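Local coordinates for octenoyl-coa reductase/carboxylase (Streptomyces sp., PDB 4A10), which probably catalyses the NADP-dependent reductive carboxylation of 2-octenoyl-CoA and assembles as a homotetramer, at residues B[114-119]-B[198-203]; B[137-142]-B[182-187]. All coordinates share one frame; numbering follows the deposited sequence.

Contact 1 of 2, residues B[114-119]-B[198-203]; sequences GSDCSG and VSPLCA
The backbone N-H of Leu201, early in helix 200-210, faces the carboxylate of Asp116, and both carboxylate oxygens are candidates for its hydrogen. The sounder bond is to OD2: Leu201 N lies 3.2 Å from Asp116 OD2 with 159° at the hydrogen, and it meets that oxygen on the syn side, 18° out of the carboxylate plane. Asp116 OD1 also lies within bonding distance of the same nitrogen, but the bond is more bent and the oxygen is modelled too close to the Pro200 ring, so this second arm is doubtful. The first N-H groups of a helix have no carbonyl one turn earlier to donate to; here that of Leu201, in the first turn, is taken by a carboxylate from a distant part of the chain. Ala203 N bonds to Ser199 O at 2.7 Å.

Apolar groups pack around this polar grip. The side chain of Leu201 crosses that of Asp116 at about a right angle, with Leu201 CB 3.4 Å from Asp116 OD2. Because CG of Leu201 stands opposite the backbone N (chi1 -177°), the branch carries on past the carboxylate, and Leu201 CD1 comes to rest 3.9 Å from Ser115 CB.

Around this pair, Ser115 OG bonds to Trp164 O, Asp116 O accepts from Ser72 OG, and the Asp116 side chain also packs on Ser73 and Asn75. Leu201 O bonds to Thr205, an NADP-binding residue. The contact joins the loop leading into strand 117-124, which pairs with strand 64-73, to the first turn of helix 200-210, where Ala203 packs on Thr371 and Phe375 of helix 365-376.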
loop_
_atom_site.group_PDB
_atom_site.type_symbol
_atom_site.label_atom_id
_atom_site.label_comp_id
_atom_site.label_asym_id
_atom_site.label_seq_id
_atom_site.Cartn_x
_atom_site.Cartn_y
_atom_site.Cartn_z
ATOM N N GLY B 114 32.814 11.278 -6.807
ATOM C CA GLY B 114 32.318 10.376 -7.833
ATOM C C GLY B 114 31.366 9.378 -7.207
ATOM O O GLY B 114 31.745 8.613 -6.320
ATOM N N SER B 115 30.127 9.396 -7.680
ATOM C CA SER B 115 29.049 8.660 -7.040
ATOM C C SER B 115 28.466 7.524 -7.889
ATOM O O SER B 115 27.540 6.829 -7.447
ATOM C CB SER B 115 27.971 9.645 -6.605
ATOM O OG SER B 115 28.469 10.508 -5.581
ATOM N N ASP B 116 29.054 7.334 -9.074
ATOM C CA ASP B 116 28.684 6.343 -10.088
ATOM C C ASP B 116 29.929 5.748 -10.699
ATOM O O ASP B 116 30.982 6.375 -10.686
ATOM C CB ASP B 116 28.003 7.050 -11.266
ATOM C CG ASP B 116 26.555 6.753 -11.348
ATOM O OD1 ASP B 116 26.166 5.668 -10.875
ATOM O OD2 ASP B 116 25.817 7.600 -11.875
ATOM N N CYS B 117 29.816 4.564 -11.284
ATOM C CA CYS B 117 30.893 4.062 -12.118
ATOM C C CYS B 117 30.659 2.668 -12.658
ATOM O O CYS B 117 29.778 1.937 -12.202
ATOM C CB CYS B 117 32.248 4.156 -11.388
ATOM S SG CYS B 117 32.701 2.666 -10.486
ATOM N N SER B 118 31.466 2.310 -13.654
ATOM C CA SER B 118 31.513 0.951 -14.143
ATOM C C SER B 118 32.963 0.541 -14.137
ATOM O O SER B 118 33.851 1.381 -14.302
ATOM C CB SER B 118 30.900 0.840 -15.544
ATOM O OG SER B 118 31.619 1.574 -16.504
ATOM N N GLY B 119 33.216 -0.743 -13.938
ATOM C CA GLY B 119 34.582 -1.203 -13.857
ATOM C C GLY B 119 34.725 -2.690 -13.651
ATOM O O GLY B 119 33.801 -3.465 -13.882
ATOM N N VAL B 198 26.938 6.043 -16.842
ATOM C CA VAL B 198 26.099 7.243 -16.661
ATOM C C VAL B 198 24.734 7.022 -15.980
ATOM O O VAL B 198 24.065 7.991 -15.587
ATOM C CB VAL B 198 25.893 8.013 -17.984
ATOM C CG1 VAL B 198 27.248 8.455 -18.576
ATOM C CG2 VAL B 198 25.077 7.187 -18.997
ATOM N N SER B 199 24.333 5.771 -15.813
ATOM C CA SER B 199 22.962 5.456 -15.349
ATOM C C SER B 199 22.647 5.318 -13.849
ATOM O O SER B 199 21.642 5.860 -13.380
ATOM C CB SER B 199 22.452 4.236 -16.106
ATOM O OG SER B 199 22.270 4.606 -17.470
ATOM N N PRO B 200 23.468 4.578 -13.087
ATOM C CA PRO B 200 23.046 4.189 -11.728
ATOM C C PRO B 200 22.461 5.290 -10.809
ATOM O O PRO B 200 21.357 5.111 -10.263
ATOM C CB PRO B 200 24.329 3.567 -11.158
ATOM C CG PRO B 200 24.910 2.913 -12.357
ATOM C CD PRO B 200 24.760 3.951 -13.426
ATOM N N LEU B 201 23.161 6.403 -10.614
ATOM C CA LEU B 201 22.595 7.433 -9.747
ATOM C C LEU B 201 21.255 7.955 -10.308
ATOM O O LEU B 201 20.204 7.823 -9.660
ATOM C CB LEU B 201 23.591 8.578 -9.488
ATOM C CG LEU B 201 23.148 9.701 -8.524
ATOM C CD1 LEU B 201 24.309 10.279 -7.703
ATOM C CD2 LEU B 201 22.428 10.831 -9.257
ATOM N N CYS B 202 21.296 8.528 -11.508
ATOM C CA CYS B 202 20.119 9.192 -12.084
ATOM C C CYS B 202 18.961 8.241 -12.398
ATOM O O CYS B 202 17.833 8.511 -12.015
ATOM C CB CYS B 202 20.495 10.019 -13.314
ATOM S SG CYS B 202 21.371 11.544 -12.883
ATOM N N ALA B 203 19.241 7.131 -13.076
ATOM C CA ALA B 203 18.200 6.165 -13.391
ATOM C C ALA B 203 17.606 5.507 -12.131
ATOM O O ALA B 203 16.391 5.324 -12.035
ATOM C CB ALA B 203 18.707 5.118 -14.406
#

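Contact 2 of 2, residues B[137-142]-B[182-187]; sequences VIVHPA and SQLLPK
Strands 137-139 and 184-186 run antiparallel, their axes 4.5 Å apart at closest and 143° between directions. Ile138 and Leu185 form the hydrogen-bonded pair: Ile138 N reaches Leu185 O at 2.7 Å, and Leu185 N returns to Ile138 O at 2.9 Å. Non-hydrogen-bonded pairs flank it, Val137 with Pro186 and Val139 with Leu184. Past the strand end, His140 N still bonds to Gln183 O at 3.0 Å.

Gln183 then turns its side chain back on the same residue. Its amide NE2 donates to His140 O at 3.0 Å, nearly straight (172°) and in the amide's own plane, while OE1 takes the backbone N-H of Arg180. With an alanine here, His140 O would probably lose this donor and the Arg180 N-H its acceptor. Gln183 CA meanwhile sits over one face of the His140 ring, 4.0 Å from its centroid, in a CH-pi contact. The imidazole is brought there by a chi1 of 72°, which sets CG between the backbone N and carbonyl carbon; its NE2 bonds to His365 ND1.

On the Val139 side of the sheet, Leu184 CD2 rests against both valines, 3.7 Å from Val139 CG2 and also touching Val137 CG2. On the other, Ile138 CG2 rests against Leu185 CB, and Ile138 CD1 lies 3.5 Å from Lys187 CG. Leu185 also packs on Pro149 of a neighbouring subunit. Such an antiparallel pair belongs to the beta-rich GroES-like domain of the alcohol dehydrogenase superfamily.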
loop_
_atom_site.group_PDB
_atom_site.type_symbol
_atom_site.label_atom_id
_atom_site.label_comp_id
_atom_site.label_asym_id
_atom_site.label_seq_id
_atom_site.Cartn_x
_atom_site.Cartn_y
_atom_site.Cartn_z
ATOM N N VAL B 137 31.372 -4.880 -13.399
ATOM C CA VAL B 137 30.403 -4.341 -12.455
ATOM C C VAL B 137 29.956 -2.921 -12.776
ATOM O O VAL B 137 30.610 -2.185 -13.516
ATOM C CB VAL B 137 30.931 -4.359 -10.983
ATOM C CG1 VAL B 137 31.155 -5.779 -10.499
ATOM C CG2 VAL B 137 32.214 -3.543 -10.840
ATOM N N ILE B 138 28.825 -2.573 -12.180
ATOM C CA ILE B 138 28.346 -1.229 -12.077
ATOM C C ILE B 138 28.278 -0.956 -10.575
ATOM O O ILE B 138 28.088 -1.885 -9.754
ATOM C CB ILE B 138 26.988 -1.121 -12.827
ATOM C CG1 ILE B 138 27.113 -0.198 -14.016
ATOM C CG2 ILE B 138 25.757 -0.897 -11.918
ATOM C CD1 ILE B 138 27.745 -0.916 -15.149
ATOM N N VAL B 139 28.512 0.300 -10.202
ATOM C CA VAL B 139 28.465 0.681 -8.813
ATOM C C VAL B 139 27.428 1.750 -8.697
ATOM O O VAL B 139 27.482 2.737 -9.423
ATOM C CB VAL B 139 29.797 1.253 -8.280
ATOM C CG1 VAL B 139 29.631 1.640 -6.814
ATOM C CG2 VAL B 139 30.941 0.252 -8.438
ATOM N N HIS B 140 26.483 1.532 -7.784
ATOM C CA HIS B 140 25.498 2.544 -7.454
ATOM C C HIS B 140 25.791 3.224 -6.080
ATOM O O HIS B 140 26.557 2.694 -5.265
ATOM C CB HIS B 140 24.078 1.954 -7.548
ATOM C CG HIS B 140 23.742 1.001 -6.444
ATOM N ND1 HIS B 140 23.471 1.420 -5.159
ATOM C CD2 HIS B 140 23.620 -0.347 -6.435
ATOM C CE1 HIS B 140 23.202 0.372 -4.402
ATOM N NE2 HIS B 140 23.273 -0.712 -5.154
ATOM N N PRO B 141 25.210 4.408 -5.834
ATOM C CA PRO B 141 25.658 5.214 -4.666
ATOM C C PRO B 141 25.222 4.841 -3.243
ATOM O O PRO B 141 25.774 5.409 -2.302
ATOM C CB PRO B 141 25.161 6.631 -4.985
ATOM C CG PRO B 141 24.214 6.489 -6.116
ATOM C CD PRO B 141 24.540 5.244 -6.851
ATOM N N ALA B 142 24.281 3.919 -3.061
ATOM C CA ALA B 142 23.765 3.637 -1.720
ATOM C C ALA B 142 24.737 2.833 -0.839
ATOM O O ALA B 142 24.822 1.610 -0.933
ATOM C CB ALA B 142 22.380 2.981 -1.788
ATOM N N SER B 182 27.443 -4.479 -1.325
ATOM C CA SER B 182 26.038 -4.195 -1.597
ATOM C C SER B 182 25.821 -2.910 -2.416
ATOM O O SER B 182 24.697 -2.455 -2.550
ATOM C CB SER B 182 25.221 -4.159 -0.299
ATOM O OG SER B 182 25.759 -3.212 0.609
ATOM N N GLN B 183 26.893 -2.343 -2.971
ATOM C CA GLN B 183 26.752 -1.309 -4.007
ATOM C C GLN B 183 26.938 -1.882 -5.430
ATOM O O GLN B 183 26.814 -1.163 -6.399
ATOM C CB GLN B 183 27.781 -0.204 -3.823
ATOM C CG GLN B 183 27.668 0.629 -2.573
ATOM C CD GLN B 183 28.849 1.571 -2.455
ATOM O OE1 GLN B 183 29.734 1.363 -1.639
ATOM N NE2 GLN B 183 28.888 2.584 -3.314
ATOM N N LEU B 184 27.258 -3.170 -5.544
ATOM C CA LEU B 184 27.698 -3.743 -6.830
ATOM C C LEU B 184 26.597 -4.443 -7.611
ATOM O O LEU B 184 25.802 -5.177 -7.047
ATOM C CB LEU B 184 28.821 -4.746 -6.597
ATOM C CG LEU B 184 30.191 -4.219 -6.165
ATOM C CD1 LEU B 184 31.114 -5.401 -5.938
ATOM C CD2 LEU B 184 30.765 -3.271 -7.234
ATOM N N LEU B 185 26.570 -4.235 -8.919
ATOM C CA LEU B 185 25.694 -5.034 -9.778
ATOM C C LEU B 185 26.434 -5.411 -11.053
ATOM O O LEU B 185 27.358 -4.693 -11.445
ATOM C CB LEU B 185 24.383 -4.280 -10.088
ATOM C CG LEU B 185 23.399 -4.053 -8.933
ATOM C CD1 LEU B 185 22.385 -2.951 -9.289
ATOM C CD2 LEU B 185 22.677 -5.363 -8.532
ATOM N N PRO B 186 26.023 -6.525 -11.709
ATOM C CA PRO B 186 26.621 -6.927 -12.996
ATOM C C PRO B 186 26.432 -5.866 -14.054
ATOM O O PRO B 186 25.303 -5.350 -14.217
ATOM C CB PRO B 186 25.842 -8.186 -13.407
ATOM C CG PRO B 186 24.883 -8.500 -12.315
ATOM C CD PRO B 186 25.021 -7.491 -11.206
ATOM N N LYS B 187 27.522 -5.517 -14.746
ATOM C CA LYS B 187 27.452 -4.636 -15.925
ATOM C C LYS B 187 26.544 -5.263 -17.014
ATOM O O LYS B 187 26.712 -6.442 -17.331
ATOM C CB LYS B 187 28.860 -4.378 -16.494
ATOM C CG LYS B 187 28.931 -3.252 -17.540
ATOM C CD LYS B 187 30.286 -3.197 -18.253
ATOM C CE LYS B 187 30.152 -2.845 -19.745
ATOM N NZ LYS B 187 29.665 -4.023 -20.564
HETATM O O HOH W 1 26.114 -0.287 0.685
HETATM O O HOH W 2 22.973 -0.473 -1.174
#

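Overall arrangement
Contacts 1 and 2 lie about 8 Å apart, centre to centre, and share one mixed sheet. Strand 117-124 of contact 1 is the antiparallel neighbour of strand 136-139 of contact 2; Cys117 O and Val139 N, 2.9 Å apart, probably hydrogen-bond, as do Gly119 O and Val137 N. Along the chain the order is 114-119, 137-142, 182-187, 198-203, so both segments of contact 2 fall between those of contact 1. Contact 2 thus builds the sheet outward from strand 136-139 to 184-186, whereas contact 1 joins the loop that leads into that sheet to helix 200-210, the helix that carries the NADP-binding Thr205, linking the beta framework to the cofactor side.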